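Local coordinates for dipeptidase AC. Metallo peptidase. MEROPS family M19 (Rhodobacter sphaeroides, PDB 3LY0), which probably acts as a zinc-dependent dipeptidase of the M19 (membrane dipeptidase) family, cleaving dipeptides at a two-zinc centre, at residues V198-H212 with V221-S234. Numbering follows the deposited sequence.
Sequences VAECNRLKIMLDLSH and VARLSDAPLVATHS. With ZN (zinc ion), chain E; LY0 ((2R)-3-[(R)-[(1R)-1-aminoethyl](hydroxy)phosphoryl]-2-methylpropanoic acid), chain C.
Leu210 runs its CD2 methyl past Val221, 3.7 Å from that residue's CB, while CD1 lies against CB of Leu229; a branched apolar residue suits a place wedged between helix 215-224 and the lead-in to strand 230-231. The two segments are successive helix-to-strand passages of the TIM-barrel fold of family M19, and the loops just past their strands deliver two zinc ligands, His212 and His233. Just past strand 207-208, Leu210 N bonds to Val230 O of strand 230-231, 2.8 Å away, and a water joins Leu208 O to Val230 N. Met207, bent at its last torsion (chi3 87°), brings CE against Val230 CG1 and Thr232 CG2.

Farther out, the amide of Asn202 uses both of its polar atoms on the turn that follows helix 215-224, as a group offering acceptor and donor together can: OD1 accepts from Asp226 N, which stands above the carbonyl plane, and ND2 gives a hydrogen to Ser225 OG lying in the amide plane. That hydroxyl also accepts from Ala227 N in an ST turn.

Toward the metal, Asp209 has CG anti to the backbone N (chi1 -178°), which carries its carboxylate across Thr232. OD1 is gripped from opposite faces by Thr232 N (2.9 Å) and Ser211 N, the latter closing an Asx turn, while OD2 takes the Thr232 hydroxyl at 2.6 Å. With its proton given to Asp209, Thr232 OG1 accepts from His233 ND1, making Asp209 a second-shell residue for the zinc. Were Asp209 an alanine, Thr232 N and Ser211 N would probably lose their shared acceptor and the Thr232 hydroxyl would be free to turn, holding the His233 ring less firmly. Ser211 OG, small enough to sit beside that ring, accepts from His233 N and pairs with Ser234 OG. His212 ND1 is held by Ser167. Glu139 completes the protein ligands of this zinc, which His212 NE2 and His233 NE2 each bind at 2.2 Å.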
loop_
_atom_site.group_PDB
_atom_site.type_symbol
_atom_site.label_atom_id
_atom_site.label_comp_id
_atom_site.label_asym_id
_atom_site.label_seq_id
_atom_site.Cartn_x
_atom_site.Cartn_y
_atom_site.Cartn_z
ATOM N N VAL A 198 -12.884 9.996 -8.885
ATOM C CA VAL A 198 -11.660 10.131 -9.665
ATOM C C VAL A 198 -11.432 11.583 -10.071
ATOM O O VAL A 198 -10.346 12.122 -9.905
ATOM C CB VAL A 198 -11.684 9.227 -10.925
ATOM C CG1 VAL A 198 -10.527 9.564 -11.863
ATOM C CG2 VAL A 198 -11.650 7.766 -10.525
ATOM N N ALA A 199 -12.476 12.218 -10.594
ATOM C CA ALA A 199 -12.363 13.595 -11.046
ATOM C C ALA A 199 -11.981 14.537 -9.902
ATOM O O ALA A 199 -11.148 15.422 -10.074
ATOM C CB ALA A 199 -13.664 14.045 -11.702
ATOM N N GLU A 200 -12.587 14.328 -8.734
ATOM C CA GLU A 200 -12.356 15.209 -7.594
ATOM C C GLU A 200 -10.976 14.988 -6.993
ATOM O O GLU A 200 -10.312 15.943 -6.582
ATOM C CB GLU A 200 -13.437 15.033 -6.530
ATOM C CG GLU A 200 -13.536 16.204 -5.576
ATOM C CD GLU A 200 -13.962 17.474 -6.282
ATOM O OE1 GLU A 200 -13.575 18.570 -5.829
ATOM O OE2 GLU A 200 -14.685 17.368 -7.295
ATOM N N CYS A 201 -10.528 13.733 -6.969
ATOM C CA CYS A 201 -9.162 13.468 -6.506
ATOM C C CYS A 201 -8.142 14.112 -7.438
ATOM O O CYS A 201 -7.147 14.680 -6.983
ATOM C CB CYS A 201 -8.880 11.973 -6.357
ATOM S SG CYS A 201 -9.657 11.219 -4.912
ATOM N N ASN A 202 -8.378 14.020 -8.748
ATOM C CA ASN A 202 -7.509 14.713 -9.695
ATOM C C ASN A 202 -7.460 16.220 -9.421
ATOM O O ASN A 202 -6.398 16.835 -9.444
ATOM C CB ASN A 202 -7.980 14.503 -11.136
ATOM C CG ASN A 202 -7.650 13.111 -11.699
ATOM O OD1 ASN A 202 -8.134 12.763 -12.770
ATOM N ND2 ASN A 202 -6.812 12.334 -11.004
ATOM N N ARG A 203 -8.622 16.816 -9.174
ATOM C CA ARG A 203 -8.678 18.255 -8.944
ATOM C C ARG A 203 -7.959 18.644 -7.656
ATOM O O ARG A 203 -7.235 19.637 -7.614
ATOM C CB ARG A 203 -10.127 18.742 -8.920
ATOM C CG ARG A 203 -10.256 20.232 -9.200
ATOM C CD ARG A 203 -11.703 20.688 -9.132
ATOM N NE ARG A 203 -12.248 20.525 -7.787
ATOM C CZ ARG A 203 -11.961 21.327 -6.765
ATOM N NH1 ARG A 203 -12.498 21.105 -5.572
ATOM N NH2 ARG A 203 -11.130 22.348 -6.934
ATOM N N LEU A 204 -8.161 17.852 -6.608
ATOM C CA LEU A 204 -7.524 18.093 -5.320
ATOM C C LEU A 204 -6.073 17.631 -5.259
ATOM O O LEU A 204 -5.388 17.886 -4.266
ATOM C CB LEU A 204 -8.318 17.416 -4.206
ATOM C CG LEU A 204 -9.701 18.028 -3.944
ATOM C CD1 LEU A 204 -10.470 17.191 -2.927
ATOM C CD2 LEU A 204 -9.561 19.470 -3.470
ATOM N N LYS A 205 -5.612 16.956 -6.317
ATOM C CA LYS A 205 -4.262 16.384 -6.358
ATOM C C LYS A 205 -4.057 15.369 -5.234
ATOM O O LYS A 205 -3.017 15.354 -4.565
ATOM C CB LYS A 205 -3.204 17.489 -6.295
ATOM C CG LYS A 205 -3.376 18.562 -7.361
ATOM C CD LYS A 205 -3.215 17.969 -8.747
ATOM C CE LYS A 205 -3.491 19.005 -9.836
ATOM N NZ LYS A 205 -4.950 19.308 -9.996
ATOM N N ILE A 206 -5.073 14.543 -5.025
ATOM C CA ILE A 206 -5.000 13.362 -4.164
ATOM C C ILE A 206 -4.644 12.165 -5.038
ATOM O O ILE A 206 -5.328 11.886 -6.019
ATOM C CB ILE A 206 -6.356 13.106 -3.465
ATOM C CG1 ILE A 206 -6.683 14.264 -2.514
ATOM C CG2 ILE A 206 -6.339 11.774 -2.714
ATOM C CD1 ILE A 206 -8.059 14.178 -1.890
ATOM N N MET A 207 -3.570 11.459 -4.688
ATOM C CA MET A 207 -3.143 10.286 -5.455
ATOM C C MET A 207 -4.189 9.189 -5.364
ATOM O O MET A 207 -4.676 8.879 -4.284
ATOM C CB MET A 207 -1.806 9.761 -4.911
ATOM C CG MET A 207 -1.092 8.698 -5.782
ATOM S SD MET A 207 0.207 7.753 -4.885
ATOM C CE MET A 207 -0.810 6.442 -4.197
ATOM N N LEU A 208 -4.528 8.596 -6.504
ATOM C CA LEU A 208 -5.409 7.436 -6.525
ATOM C C LEU A 208 -4.588 6.159 -6.512
ATOM O O LEU A 208 -3.604 6.042 -7.239
ATOM C CB LEU A 208 -6.271 7.471 -7.783
ATOM C CG LEU A 208 -7.312 8.581 -7.778
ATOM C CD1 LEU A 208 -7.684 8.961 -9.205
ATOM C CD2 LEU A 208 -8.527 8.130 -6.987
ATOM N N ASP A 209 -5.002 5.209 -5.683
ATOM C CA ASP A 209 -4.315 3.932 -5.544
ATOM C C ASP A 209 -5.210 2.827 -6.103
ATOM O O ASP A 209 -6.346 2.637 -5.643
ATOM C CB ASP A 209 -4.024 3.674 -4.065
ATOM C CG ASP A 209 -3.256 2.381 -3.820
ATOM O OD1 ASP A 209 -2.808 1.717 -4.786
ATOM O OD2 ASP A 209 -3.100 2.030 -2.628
ATOM N N LEU A 210 -4.694 2.102 -7.090
ATOM C CA LEU A 210 -5.439 1.045 -7.762
ATOM C C LEU A 210 -5.330 -0.322 -7.090
ATOM O O LEU A 210 -6.048 -1.249 -7.465
ATOM C CB LEU A 210 -4.961 0.930 -9.209
ATOM C CG LEU A 210 -5.040 2.216 -10.034
ATOM C CD1 LEU A 210 -4.145 2.111 -11.259
ATOM C CD2 LEU A 210 -6.475 2.468 -10.445
ATOM N N SER A 211 -4.423 -0.482 -6.121
ATOM C CA SER A 211 -4.350 -1.758 -5.410
ATOM C C SER A 211 -5.716 -2.090 -4.799
ATOM O O SER A 211 -6.340 -1.245 -4.144
ATOM C CB SER A 211 -3.257 -1.757 -4.329
ATOM O OG SER A 211 -1.957 -1.673 -4.900
ATOM N N HIS A 212 -6.158 -3.320 -5.062
ATOM C CA HIS A 212 -7.474 -3.872 -4.673
ATOM C C HIS A 212 -8.578 -3.647 -5.678
ATOM O O HIS A 212 -9.548 -4.388 -5.673
ATOM C CB HIS A 212 -7.956 -3.394 -3.302
ATOM C CG HIS A 212 -7.128 -3.902 -2.173
ATOM N ND1 HIS A 212 -7.350 -5.128 -1.585
ATOM C CD2 HIS A 212 -6.094 -3.338 -1.506
ATOM C CE1 HIS A 212 -6.460 -5.313 -0.624
ATOM N NE2 HIS A 212 -5.703 -4.230 -0.540
ATOM N N VAL A 221 -10.397 3.956 -14.238
ATOM C CA VAL A 221 -9.450 4.952 -13.762
ATOM C C VAL A 221 -8.438 5.295 -14.855
ATOM O O VAL A 221 -8.099 6.461 -15.058
ATOM C CB VAL A 221 -8.727 4.499 -12.484
ATOM C CG1 VAL A 221 -7.743 5.573 -12.034
ATOM C CG2 VAL A 221 -9.739 4.197 -11.396
ATOM N N ALA A 222 -7.963 4.275 -15.572
ATOM C CA ALA A 222 -7.011 4.519 -16.651
ATOM C C ALA A 222 -7.586 5.453 -17.711
ATOM O O ALA A 222 -6.866 6.250 -18.308
ATOM C CB ALA A 222 -6.589 3.208 -17.281
ATOM N N ARG A 223 -8.889 5.340 -17.943
ATOM C CA ARG A 223 -9.559 6.159 -18.945
ATOM C C ARG A 223 -9.830 7.575 -18.436
ATOM O O ARG A 223 -9.786 8.534 -19.203
ATOM C CB ARG A 223 -10.869 5.487 -19.359
ATOM C CG ARG A 223 -11.626 6.224 -20.460
ATOM C CD ARG A 223 -12.898 5.480 -20.860
ATOM N NE ARG A 223 -13.932 5.583 -19.836
ATOM C CZ ARG A 223 -14.288 4.592 -19.022
ATOM N NH1 ARG A 223 -13.697 3.407 -19.114
ATOM N NH2 ARG A 223 -15.241 4.791 -18.120
ATOM N N LEU A 224 -10.083 7.700 -17.136
ATOM C CA LEU A 224 -10.595 8.953 -16.568
ATOM C C LEU A 224 -9.571 9.840 -15.872
ATOM O O LEU A 224 -9.711 11.062 -15.863
ATOM C CB LEU A 224 -11.733 8.655 -15.590
ATOM C CG LEU A 224 -12.969 8.020 -16.230
ATOM C CD1 LEU A 224 -13.920 7.463 -15.181
ATOM C CD2 LEU A 224 -13.665 9.032 -17.140
ATOM N N SER A 225 -8.560 9.234 -15.262
ATOM C CA SER A 225 -7.626 9.997 -14.454
ATOM C C SER A 225 -6.658 10.786 -15.315
ATOM O O SER A 225 -6.165 10.276 -16.329
ATOM C CB SER A 225 -6.841 9.065 -13.532
ATOM O OG SER A 225 -5.886 9.808 -12.789
ATOM N N ASP A 226 -6.380 12.024 -14.913
ATOM C CA ASP A 226 -5.402 12.850 -15.618
ATOM C C ASP A 226 -4.004 12.745 -14.993
ATOM O O ASP A 226 -3.079 13.485 -15.355
ATOM C CB ASP A 226 -5.872 14.313 -15.694
ATOM C CG ASP A 226 -5.844 15.027 -14.344
ATOM O OD1 ASP A 226 -5.448 14.429 -13.323
ATOM O OD2 ASP A 226 -6.217 16.214 -14.307
ATOM N N ALA A 227 -3.856 11.803 -14.067
ATOM C CA ALA A 227 -2.628 11.665 -13.293
ATOM C C ALA A 227 -2.029 10.261 -13.440
ATOM O O ALA A 227 -2.706 9.329 -13.870
ATOM C CB ALA A 227 -2.906 11.991 -11.822
ATOM N N PRO A 228 -0.751 10.111 -13.086
ATOM C CA PRO A 228 -0.112 8.799 -13.275
ATOM C C PRO A 228 -0.864 7.708 -12.530
ATOM O O PRO A 228 -1.432 7.956 -11.463
ATOM C CB PRO A 228 1.280 9.005 -12.678
ATOM C CG PRO A 228 1.537 10.494 -12.848
ATOM C CD PRO A 228 0.203 11.146 -12.648
ATOM N N LEU A 229 -0.874 6.501 -13.092
ATOM C CA LEU A 229 -1.562 5.382 -12.457
ATOM C C LEU A 229 -0.655 4.713 -11.446
ATOM O O LEU A 229 0.510 4.450 -11.729
ATOM C CB LEU A 229 -1.995 4.356 -13.502
ATOM C CG LEU A 229 -2.957 4.898 -14.561
ATOM C CD1 LEU A 229 -3.277 3.813 -15.599
ATOM C CD2 LEU A 229 -4.234 5.429 -13.918
ATOM N N VAL A 230 -1.200 4.419 -10.274
ATOM C CA VAL A 230 -0.387 3.914 -9.180
ATOM C C VAL A 230 -1.072 2.734 -8.526
ATOM O O VAL A 230 -2.263 2.786 -8.241
ATOM C CB VAL A 230 -0.224 4.989 -8.091
ATOM C CG1 VAL A 230 0.600 4.435 -6.938
ATOM C CG2 VAL A 230 0.407 6.260 -8.656
ATOM N N ALA A 231 -0.311 1.670 -8.287
ATOM C CA ALA A 231 -0.751 0.581 -7.420
ATOM C C ALA A 231 0.294 0.498 -6.315
ATOM O O ALA A 231 1.446 0.148 -6.578
ATOM C CB ALA A 231 -0.817 -0.716 -8.200
ATOM N N THR A 232 -0.073 0.877 -5.093
ATOM C CA THR A 232 0.935 1.006 -4.044
ATOM C C THR A 232 1.507 -0.314 -3.542
ATOM O O THR A 232 2.629 -0.341 -3.041
ATOM C CB THR A 232 0.409 1.761 -2.807
ATOM O OG1 THR A 232 -0.691 1.040 -2.242
ATOM C CG2 THR A 232 -0.018 3.205 -3.138
ATOM N N HIS A 233 0.737 -1.398 -3.652
ATOM C CA HIS A 233 1.182 -2.684 -3.123
ATOM C C HIS A 233 0.595 -3.847 -3.924
ATOM O O HIS A 233 -0.308 -4.557 -3.467
ATOM C CB HIS A 233 0.973 -2.794 -1.585
ATOM C CG HIS A 233 -0.449 -2.640 -1.109
ATOM N ND1 HIS A 233 -1.212 -1.513 -1.349
ATOM C CD2 HIS A 233 -1.215 -3.449 -0.335
ATOM C CE1 HIS A 233 -2.395 -1.656 -0.783
ATOM N NE2 HIS A 233 -2.419 -2.812 -0.144
ATOM N N SER A 234 1.134 -4.029 -5.128
ATOM C CA SER A 234 0.650 -5.057 -6.061
ATOM C C SER A 234 1.819 -5.602 -6.858
ATOM O O SER A 234 2.740 -4.856 -7.198
ATOM C CB SER A 234 -0.366 -4.462 -7.041
ATOM O OG SER A 234 -1.512 -3.975 -6.373
HETATM ZN ZN ZN E . -4.107 -3.838 0.918
HETATM P P LY0 C . -4.055 -5.253 3.300
HETATM C C1 LY0 C . -5.783 -5.946 5.382
HETATM N N1 LY0 C . -5.039 -3.591 5.162
HETATM C C2 LY0 C . -4.677 -4.988 4.996
HETATM C C4 LY0 C . -3.219 -6.885 3.177
HETATM C C5 LY0 C . -3.630 -7.732 2.006
HETATM C C6 LY0 C . -3.654 -6.969 0.709
HETATM C C7 LY0 C . -2.945 -9.072 1.931
HETATM O O31 LY0 C . -3.107 -4.107 3.035
HETATM O O32 LY0 C . -5.253 -5.147 2.299
HETATM O O61 LY0 C . -4.272 -7.518 -0.366
HETATM O O62 LY0 C . -3.151 -5.837 0.610
HETATM O O HOH W 1 -4.414 15.776 -11.200
HETATM O O HOH W 2 -3.937 5.585 -9.977
#